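Long-range contacts in putative hemin storage protein (Bordetella bronchiseptica, PDB 6AU1), which cleaves deacetylated poly-beta-1,6-N-acetylglucosamine with the glycoside hydrolase domain described here, an activity that can disrupt bacterial biofilms: residues A48-K53 and E60-N65; R66-R71 and S142-D147. All blocks are in the same frame, centred on the assembly; numbering follows the deposited sequence.

Contact 1. Residues A48-K53 and E60-N65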
loop_
_atom_site.group_PDB
_atom_site.type_symbol
_atom_site.label_atom_id
_atom_site.label_comp_id
_atom_site.label_asym_id
_atom_site.label_seq_id
_atom_site.Cartn_x
_atom_site.Cartn_y
_atom_site.Cartn_z
ATOM N N ALA A 48 -5.366 -3.215 8.008
ATOM C CA ALA A 48 -5.167 -3.419 9.444
ATOM C C ALA A 48 -5.323 -2.113 10.226
ATOM O O ALA A 48 -5.269 -2.107 11.463
ATOM C CB ALA A 48 -3.782 -4.040 9.704
ATOM N N PHE A 49 -5.516 -1.022 9.482
ATOM C CA PHE A 49 -5.648 0.338 10.034
ATOM C C PHE A 49 -7.017 0.923 9.678
ATOM O O PHE A 49 -7.674 0.443 8.754
ATOM C CB PHE A 49 -4.526 1.240 9.486
ATOM C CG PHE A 49 -4.579 1.436 7.990
ATOM C CD1 PHE A 49 -4.109 0.450 7.128
ATOM C CD2 PHE A 49 -5.103 2.606 7.448
ATOM C CE1 PHE A 49 -4.146 0.623 5.742
ATOM C CE2 PHE A 49 -5.156 2.790 6.072
ATOM C CZ PHE A 49 -4.674 1.793 5.212
ATOM N N ALA A 50 -7.457 1.948 10.407
ATOM C CA ALA A 50 -8.744 2.565 10.115
ATOM C C ALA A 50 -8.554 3.890 9.379
ATOM O O ALA A 50 -7.730 4.711 9.770
ATOM C CB ALA A 50 -9.531 2.782 11.391
ATOM N N ASP A 51 -9.323 4.087 8.315
ATOM C CA ASP A 51 -9.292 5.343 7.560
ATOM C C ASP A 51 -10.706 5.711 7.084
ATOM O O ASP A 51 -10.912 5.975 5.892
ATOM C CB ASP A 51 -8.313 5.206 6.377
ATOM C CG ASP A 51 -8.056 6.527 5.636
ATOM O OD1 ASP A 51 -8.290 7.610 6.199
ATOM O OD2 ASP A 51 -7.617 6.461 4.471
ATOM N N PRO A 52 -11.688 5.748 8.006
ATOM C CA PRO A 52 -13.070 5.922 7.537
ATOM C C PRO A 52 -13.336 7.275 6.882
ATOM O O PRO A 52 -14.264 7.379 6.082
ATOM C CB PRO A 52 -13.902 5.777 8.822
ATOM C CG PRO A 52 -12.970 6.150 9.920
ATOM C CD PRO A 52 -11.616 5.658 9.481
ATOM N N LYS A 53 -12.546 8.292 7.211
ATOM C CA LYS A 53 -12.749 9.610 6.609
ATOM C C LYS A 53 -12.086 9.719 5.236
ATOM O O LYS A 53 -12.393 10.630 4.464
ATOM C CB LYS A 53 -12.232 10.708 7.542
ATOM C CG LYS A 53 -13.062 10.840 8.814
ATOM C CD LYS A 53 -12.602 12.005 9.667
ATOM C CE LYS A 53 -11.433 11.629 10.553
ATOM N NZ LYS A 53 -11.803 11.828 11.984
ATOM N N GLU A 60 -6.370 5.538 14.459
ATOM C CA GLU A 60 -6.811 4.279 15.069
ATOM C C GLU A 60 -6.484 3.102 14.168
ATOM O O GLU A 60 -6.416 3.255 12.942
ATOM C CB GLU A 60 -8.315 4.303 15.345
ATOM C CG GLU A 60 -8.763 5.413 16.285
ATOM C CD GLU A 60 -10.243 5.330 16.604
ATOM O OE1 GLU A 60 -11.027 4.939 15.715
ATOM O OE2 GLU A 60 -10.621 5.662 17.741
ATOM N N VAL A 61 -6.281 1.926 14.767
ATOM C CA VAL A 61 -6.055 0.720 13.974
ATOM C C VAL A 61 -6.988 -0.395 14.443
ATOM O O VAL A 61 -7.816 -0.189 15.329
ATOM C CB VAL A 61 -4.589 0.242 14.041
ATOM C CG1 VAL A 61 -3.663 1.219 13.310
ATOM C CG2 VAL A 61 -4.149 0.072 15.499
ATOM N N TYR A 62 -6.864 -1.567 13.823
ATOM C CA TYR A 62 -7.800 -2.660 14.114
ATOM C C TYR A 62 -7.132 -3.825 14.844
ATOM O O TYR A 62 -7.530 -4.982 14.705
ATOM C CB TYR A 62 -8.445 -3.146 12.812
ATOM C CG TYR A 62 -9.459 -2.178 12.202
ATOM C CD1 TYR A 62 -10.662 -1.907 12.850
ATOM C CD2 TYR A 62 -9.221 -1.557 10.973
ATOM C CE1 TYR A 62 -11.594 -1.032 12.303
ATOM C CE2 TYR A 62 -10.156 -0.692 10.406
ATOM C CZ TYR A 62 -11.336 -0.438 11.077
ATOM O OH TYR A 62 -12.271 0.414 10.530
ATOM N N PHE A 63 -6.112 -3.516 15.635
ATOM C CA PHE A 63 -5.414 -4.537 16.424
ATOM C C PHE A 63 -4.832 -3.865 17.669
ATOM O O PHE A 63 -4.513 -2.674 17.639
ATOM C CB PHE A 63 -4.307 -5.220 15.594
ATOM C CG PHE A 63 -3.264 -4.263 15.068
ATOM C CD1 PHE A 63 -3.468 -3.594 13.870
ATOM C CD2 PHE A 63 -2.093 -4.025 15.779
ATOM C CE1 PHE A 63 -2.527 -2.684 13.378
ATOM C CE2 PHE A 63 -1.136 -3.115 15.292
ATOM C CZ PHE A 63 -1.357 -2.457 14.083
ATOM N N PRO A 64 -4.693 -4.618 18.767
ATOM C CA PRO A 64 -4.192 -4.036 20.017
ATOM C C PRO A 64 -2.705 -3.712 19.894
ATOM O O PRO A 64 -1.935 -4.495 19.349
ATOM C CB PRO A 64 -4.459 -5.132 21.057
ATOM C CG PRO A 64 -4.524 -6.404 20.267
ATOM C CD PRO A 64 -5.062 -6.041 18.908
ATOM N N ASN A 65 -2.309 -2.548 20.392
ATOM C CA ASN A 65 -0.926 -2.116 20.263
ATOM C C ASN A 65 -0.624 -1.029 21.287
ATOM O O ASN A 65 -1.536 -0.505 21.933
ATOM C CB ASN A 65 -0.663 -1.602 18.853
ATOM C CG ASN A 65 -1.321 -0.275 18.609
ATOM O OD1 ASN A 65 -0.681 0.764 18.725
ATOM N ND2 ASN A 65 -2.620 -0.294 18.330
HETATM O O HOH W 1 -8.021 6.278 12.001
#
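Phe49 and Val61 form a single antiparallel beta bridge that closes the loop following strand 43-47, the loop running back past its own beginning before helix 75-86. The touching parts point 154° apart, and the CA atoms of Phe49 and Val61 come within 4.0 Å. Two backbone bonds flank them, Tyr62 N to Ala48 O (2.9 Å) and Ala50 N to Glu60 O (3.0 Å), which makes Phe49 and Val61 a non-hydrogen-bonded pair. Beyond the second bond, water 1 spans the two segments, donating a hydrogen bond to Ala50 O and accepting one from Glu60 N.

Two aromatic rings present their edges to carbonyl oxygens of 48-53. Tyr62 brings CE2 to 3.2 Å from Phe49 O, which lies near the ring plane, and the same CE2 is 3.7 Å from Ala50 CB. With CG anti to the carbonyl carbon (chi1 -72°), the Tyr62 ring runs alongside Phe49 and Ala50, and its hydroxyl hydrogen-bonds to Asp15 and Arg71. Phe63 CG lies between its backbone N and carbonyl carbon (chi1 59°), which brings CD1 and CE1 edge-on to Ala48 O, CD1 at 3.4 Å. Ala48 O thus accepts the Tyr62 N-H and has the Phe63 ring edge beside it. Val61 divides its branches: CG1 packs against Phe49 CB at 3.9 Å, while CG2 sits 3.8 Å above one face of Phe63, offset toward its rim.

Beyond CB, the Phe49 ring meets Trp93 edge-to-face and His160 obliquely. Six of the seven touching residues are buried. The bridge sits at the C-terminal end of the second strand of a TIM barrel, the end on which glycoside hydrolases of this fold typically carry their active site.

Contact 2. Residues R66-R71 and S142-D147. With SO4 (sulfate ion), chain C.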
loop_
_atom_site.group_PDB
_atom_site.type_symbol
_atom_site.label_atom_id
_atom_site.label_comp_id
_atom_site.label_asym_id
_atom_site.label_seq_id
_atom_site.Cartn_x
_atom_site.Cartn_y
_atom_site.Cartn_z
ATOM N N ARG A 66 0.656 -0.692 21.415
ATOM C CA ARG A 66 1.146 0.227 22.446
ATOM C C ARG A 66 0.884 1.711 22.207
ATOM O O ARG A 66 0.987 2.513 23.139
ATOM C CB ARG A 66 2.656 0.067 22.596
ATOM C CG ARG A 66 3.115 -1.121 23.371
ATOM C CD ARG A 66 4.606 -1.276 23.142
ATOM N NE ARG A 66 4.879 -2.080 21.957
ATOM C CZ ARG A 66 6.073 -2.575 21.659
ATOM N NH1 ARG A 66 6.225 -3.325 20.578
ATOM N NH2 ARG A 66 7.116 -2.313 22.445
ATOM N N HIS A 67 0.584 2.078 20.971
ATOM C CA HIS A 67 0.697 3.480 20.574
ATOM C C HIS A 67 -0.600 4.133 20.094
ATOM O O HIS A 67 -0.863 5.290 20.426
ATOM C CB HIS A 67 1.778 3.612 19.495
ATOM C CG HIS A 67 3.154 3.318 20.004
ATOM N ND1 HIS A 67 3.736 4.042 21.022
ATOM C CD2 HIS A 67 4.045 2.358 19.664
ATOM C CE1 HIS A 67 4.934 3.547 21.279
ATOM N NE2 HIS A 67 5.149 2.531 20.463
ATOM N N LEU A 68 -1.403 3.406 19.324
ATOM C CA LEU A 68 -2.646 3.964 18.775
ATOM C C LEU A 68 -3.882 3.295 19.357
ATOM O O LEU A 68 -3.887 2.082 19.565
ATOM C CB LEU A 68 -2.679 3.818 17.246
ATOM C CG LEU A 68 -2.201 5.002 16.401
ATOM C CD1 LEU A 68 -0.803 5.394 16.775
ATOM C CD2 LEU A 68 -2.278 4.669 14.906
ATOM N N PRO A 69 -4.945 4.077 19.599
ATOM C CA PRO A 69 -6.206 3.458 20.021
ATOM C C PRO A 69 -6.703 2.463 18.986
ATOM O O PRO A 69 -6.412 2.564 17.795
ATOM C CB PRO A 69 -7.172 4.642 20.138
ATOM C CG PRO A 69 -6.310 5.839 20.284
ATOM C CD PRO A 69 -5.036 5.547 19.550
ATOM N N MET A 70 -7.455 1.487 19.463
ATOM C CA MET A 70 -8.029 0.480 18.599
ATOM C C MET A 70 -9.493 0.848 18.320
ATOM O O MET A 70 -10.272 1.072 19.262
ATOM C CB MET A 70 -7.891 -0.887 19.288
ATOM C CG MET A 70 -8.280 -2.081 18.486
ATOM S SD MET A 70 -7.833 -3.619 19.344
ATOM C CE MET A 70 -8.487 -3.348 20.973
ATOM N N ARG A 71 -9.863 0.941 17.042
ATOM C CA ARG A 71 -11.248 1.214 16.666
ATOM C C ARG A 71 -12.120 -0.003 16.929
ATOM O O ARG A 71 -13.276 0.109 17.333
ATOM C CB ARG A 71 -11.359 1.610 15.185
ATOM C CG ARG A 71 -12.756 2.119 14.822
ATOM C CD ARG A 71 -12.847 2.550 13.368
ATOM N NE ARG A 71 -14.078 3.291 13.101
ATOM C CZ ARG A 71 -14.693 3.321 11.922
ATOM N NH1 ARG A 71 -14.205 2.623 10.896
ATOM N NH2 ARG A 71 -15.799 4.040 11.773
ATOM N N SER A 142 8.230 0.930 14.295
ATOM C CA SER A 142 8.737 -0.428 14.490
ATOM C C SER A 142 7.922 -1.193 15.532
ATOM O O SER A 142 7.640 -2.388 15.369
ATOM C CB SER A 142 10.207 -0.374 14.895
ATOM O OG SER A 142 10.980 0.181 13.835
ATOM N N GLU A 143 7.539 -0.500 16.598
ATOM C CA GLU A 143 6.813 -1.144 17.686
ATOM C C GLU A 143 5.366 -1.425 17.301
ATOM O O GLU A 143 4.777 -2.418 17.740
ATOM C CB GLU A 143 6.894 -0.288 18.949
ATOM C CG GLU A 143 8.284 -0.377 19.607
ATOM C CD GLU A 143 8.473 0.584 20.758
ATOM O OE1 GLU A 143 7.558 1.385 21.024
ATOM O OE2 GLU A 143 9.548 0.542 21.394
ATOM N N ILE A 144 4.795 -0.561 16.471
ATOM C CA ILE A 144 3.447 -0.808 15.966
ATOM C C ILE A 144 3.437 -2.079 15.107
ATOM O O ILE A 144 2.533 -2.914 15.231
ATOM C CB ILE A 144 2.914 0.416 15.173
ATOM C CG1 ILE A 144 2.697 1.592 16.137
ATOM C CG2 ILE A 144 1.600 0.079 14.452
ATOM C CD1 ILE A 144 2.411 2.923 15.429
ATOM N N TYR A 145 4.452 -2.238 14.258
ATOM C CA TYR A 145 4.574 -3.452 13.450
ATOM C C TYR A 145 4.814 -4.676 14.328
ATOM O O TYR A 145 4.271 -5.751 14.056
ATOM C CB TYR A 145 5.694 -3.299 12.413
ATOM C CG TYR A 145 5.216 -2.690 11.106
ATOM C CD1 TYR A 145 4.987 -1.322 10.988
ATOM C CD2 TYR A 145 4.999 -3.486 9.990
ATOM C CE1 TYR A 145 4.543 -0.765 9.778
ATOM C CE2 TYR A 145 4.553 -2.948 8.791
ATOM C CZ TYR A 145 4.324 -1.595 8.687
ATOM O OH TYR A 145 3.883 -1.088 7.476
ATOM N N GLU A 146 5.609 -4.521 15.386
ATOM C CA GLU A 146 5.841 -5.626 16.312
ATOM C C GLU A 146 4.527 -6.054 16.964
ATOM O O GLU A 146 4.235 -7.251 17.090
ATOM C CB GLU A 146 6.858 -5.237 17.383
ATOM C CG GLU A 146 7.104 -6.312 18.427
ATOM C CD GLU A 146 8.198 -5.927 19.423
ATOM O OE1 GLU A 146 8.448 -4.725 19.611
ATOM O OE2 GLU A 146 8.816 -6.828 20.012
ATOM N N ASP A 147 3.729 -5.064 17.357
ATOM C CA ASP A 147 2.453 -5.331 18.024
ATOM C C ASP A 147 1.453 -5.999 17.076
ATOM O O ASP A 147 0.705 -6.891 17.489
ATOM C CB ASP A 147 1.861 -4.034 18.600
ATOM C CG ASP A 147 2.640 -3.511 19.805
ATOM O OD1 ASP A 147 3.468 -4.268 20.361
ATOM O OD2 ASP A 147 2.416 -2.348 20.209
HETATM S S SO4 C . -16.748 4.889 15.412
HETATM O O1 SO4 C . -15.445 4.253 15.594
HETATM O O2 SO4 C . -16.877 5.367 14.037
HETATM O O3 SO4 C . -16.855 6.030 16.330
HETATM O O4 SO4 C . -17.818 3.936 15.686
HETATM O O HOH W 2 9.435 -3.582 21.777
#
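Loop 66-71 meets helix 135-151, the nearest CA atoms, of His67 and Ile144, being 6.9 Å apart. The contact is a salt-bridge network on an outer helix of the TIM barrel, centred on Arg66 and three acidic residues, Glu143 and, one turn on, Glu146 and Asp147. Arg66 grips Asp147 side-on: NE reaches OD2 on its syn side (3.0 Å), and NH1 reaches OD1 from above the carboxylate plane (2.9 Å). Asp147 OD2 also accepts Arg66 N at 2.7 Å, so backbone and side chain of one residue converge on it. A bend at chi3 (-88°) folds the guanidinium over the helix, where Glu143 CB covers one face and Glu146 OE1 takes NH1 in the guanidinium plane (2.8 Å). Glu143 OE2 adds only a long charge pairing with NH2, its carboxylate stacked on the guanidinium. Water 2 links Arg66 NH2 to Glu146 OE1.

His67 lies flat beneath Arg66 CB, and its CD2 touches Ile144 CG1 at 3.9 Å. At the far end of 66-71, Arg71 binds a sulfate, probably from the crystallisation liquor, through NE and NH2. His67 NE2 donates to Glu143 OE1 at 2.7 Å, with ring and carboxylate planes only 4° apart.

Contacts 1 and 2 follow one another along the chain and have centres 9 Å apart, on the same side of the chain's centre. Three of their four segments, 48-53, 60-65 and 66-71, belong to the single long loop between strand 43-47 and helix 75-86; the fourth lies on helix 135-151, which follows the next barrel strand, 89-94. The loop is therefore secured first to itself and then to a helix some 70 residues on. Direct ties join the two: Val61 O and Arg71 N are 2.9 Å apart, a probable hydrogen bond, and Asn65 CA packs against Asp147 OD2 at 3.4 Å. Together they are consistent with a loop held from the barrel mouth to its outer helical layer.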